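Local coordinates for putative uncharacterized protein (Coprinopsis cinerea, PDB 3W9A), which is a glycoside hydrolase of family 131, whose catalytic domain probably cleaves beta-glucan chains, at residues K183-Q186 and N187-A190. Residues are numbered along the deposited sequence; the frame is centred on the assembly and turned at random.
Sequences KVVQ and NVPA
Lys183 and Asn187, on either side of the corner the chain turns at Val185, meet by their side-chain ends on the polar face of the chain. The lysine chain is extended throughout, and with CG anti to the backbone N (chi1 -167°) it reaches forward across the corner toward Asn187, crossing the asparagine side chain at roughly a right angle. The ammonium also forms a salt bridge with Asp162, so its position is set from beyond this stretch as well. A single water ties this face together, donating to Gln186 OE1 at 2.7 Å. The same water accepts from Lys183 NZ at 3.0 Å. Its third bond comes from the backbone N of Asn187, at 2.9 Å. The bend at chi2 (-56°) folds the Gln186 amide back to meet that water. This is the loose side, bridged by solvent. Closer packing lies on the apolar side and comes from neighbouring strands: Arg146 of strand 144-150 touches both Val185 and Val188, while Trp139 and Leu172 pack on Val185 and Ala141 on Val188. The two valines themselves barely meet, CG1 of Val185 being 4.4 Å from CG1 of Val188, whose nearer local contact is the carbonyl O of Gln186 at 3.4 Å. Val184 and Val185 both face Leu172, the signature of a classic beta bulge, here interrupting strand 182-189 where it pairs antiparallel with strand 169-176 in the beta-jelly roll.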
ATOM      1  N   LYS A 183       5.001  11.893  12.889  1.00 16.91           N
ATOM      2  CA  LYS A 183       3.924  12.568  12.173  1.00 17.12           C
ATOM      3  C   LYS A 183       4.487  13.745  11.359  1.00 17.76           C
ATOM      4  O   LYS A 183       4.848  14.781  11.909  1.00 17.89           O
ATOM      5  CB  LYS A 183       2.824  13.034  13.130  1.00 16.94           C
ATOM      6  CG  LYS A 183       1.548  13.451  12.413  1.00 17.02           C
ATOM      7  CD  LYS A 183       0.359  13.622  13.354  1.00 16.77           C
ATOM      8  CE  LYS A 183      -0.942  13.828  12.575  1.00 16.58           C
ATOM      9  NZ  LYS A 183      -2.177  13.670  13.401  1.00 16.20           N
ATOM     10  N   VAL A 184       4.558  13.571  10.045  1.00 17.68           N
ATOM     11  CA  VAL A 184       5.196  14.552   9.147  1.00 17.87           C
ATOM     12  C   VAL A 184       4.185  15.497   8.503  1.00 18.02           C
ATOM     13  O   VAL A 184       4.537  16.595   8.056  1.00 18.90           O
ATOM     14  CB  VAL A 184       6.029  13.848   8.048  1.00 17.83           C
ATOM     15  CG1 VAL A 184       7.306  13.277   8.645  1.00 17.61           C
ATOM     16  CG2 VAL A 184       5.221  12.746   7.358  1.00 17.52           C
ATOM     17  N   VAL A 185       2.922  15.088   8.454  1.00 17.84           N
ATOM     18  CA  VAL A 185       1.864  15.983   7.999  1.00 17.72           C
ATOM     19  C   VAL A 185       0.685  15.936   8.972  1.00 18.11           C
ATOM     20  O   VAL A 185       0.065  14.887   9.178  1.00 16.77           O
ATOM     21  CB  VAL A 185       1.391  15.684   6.552  1.00 17.55           C
ATOM     22  CG1 VAL A 185       0.361  16.720   6.111  1.00 17.94           C
ATOM     23  CG2 VAL A 185       2.567  15.662   5.575  1.00 17.39           C
ATOM     24  N   GLN A 186       0.390  17.097   9.557  1.00 18.35           N
ATOM     25  CA  GLN A 186      -0.776  17.269  10.410  1.00 18.95           C
ATOM     26  C   GLN A 186      -2.009  17.074   9.573  1.00 19.00           C
ATOM     27  O   GLN A 186      -1.972  17.288   8.362  1.00 17.98           O
ATOM     28  CB  GLN A 186      -0.804  18.673  11.018  1.00 19.25           C
ATOM     29  CG  GLN A 186       0.289  18.931  12.032  1.00 19.58           C
ATOM     30  CD  GLN A 186       0.276  17.919  13.146  1.00 20.25           C
ATOM     31  OE1 GLN A 186      -0.760  17.690  13.776  1.00 20.59           O
ATOM     32  NE2 GLN A 186       1.417  17.286  13.388  1.00 20.20           N
ATOM     33  N   ASN A 187      -3.112  16.714  10.224  1.00 19.55           N
ATOM     34  CA  ASN A 187      -4.332  16.329   9.502  1.00 19.37           C
ATOM     35  C   ASN A 187      -4.891  17.480   8.679  1.00 19.52           C
ATOM     36  O   ASN A 187      -4.897  18.623   9.131  1.00 19.87           O
ATOM     37  CB  ASN A 187      -5.395  15.776  10.460  1.00 19.27           C
ATOM     38  CG  ASN A 187      -5.231  14.291  10.723  1.00 19.58           C
ATOM     39  OD1 ASN A 187      -6.174  13.512  10.577  1.00 20.49           O
ATOM     40  ND2 ASN A 187      -4.043  13.890  11.089  1.00 18.57           N
ATOM     41  N   VAL A 188      -5.332  17.166   7.463  1.00 19.66           N
ATOM     42  CA  VAL A 188      -5.901  18.145   6.532  1.00 19.69           C
ATOM     43  C   VAL A 188      -7.262  17.641   6.061  1.00 19.75           C
ATOM     44  O   VAL A 188      -7.492  16.428   6.049  1.00 19.47           O
ATOM     45  CB  VAL A 188      -4.981  18.380   5.300  1.00 20.69           C
ATOM     46  CG1 VAL A 188      -3.567  18.745   5.740  1.00 20.77           C
ATOM     47  CG2 VAL A 188      -4.945  17.166   4.380  1.00 20.29           C
ATOM     48  N   PRO A 189      -8.169  18.554   5.675  1.00 20.14           N
ATOM     49  CA  PRO A 189      -9.492  18.078   5.268  1.00 20.10           C
ATOM     50  C   PRO A 189      -9.499  17.203   4.020  1.00 19.30           C
ATOM     51  O   PRO A 189      -8.761  17.448   3.073  1.00 18.85           O
ATOM     52  CB  PRO A 189     -10.275  19.377   5.021  1.00 20.78           C
ATOM     53  CG  PRO A 189      -9.622  20.383   5.914  1.00 20.69           C
ATOM     54  CD  PRO A 189      -8.158  20.018   5.891  1.00 20.56           C
ATOM     55  N   ALA A 190     -10.332  16.170   4.045  1.00 19.32           N
ATOM     56  CA  ALA A 190     -10.579  15.359   2.865  1.00 18.56           C
ATOM     57  C   ALA A 190     -11.879  14.623   3.055  1.00 18.36           C
ATOM     58  O   ALA A 190     -12.332  14.430   4.188  1.00 18.22           O
ATOM     59  CB  ALA A 190      -9.439  14.370   2.639  1.00 18.93           C
TER
HETATM   60  O   HOH W   1      -3.108  16.491  13.140  1.00 17.59           O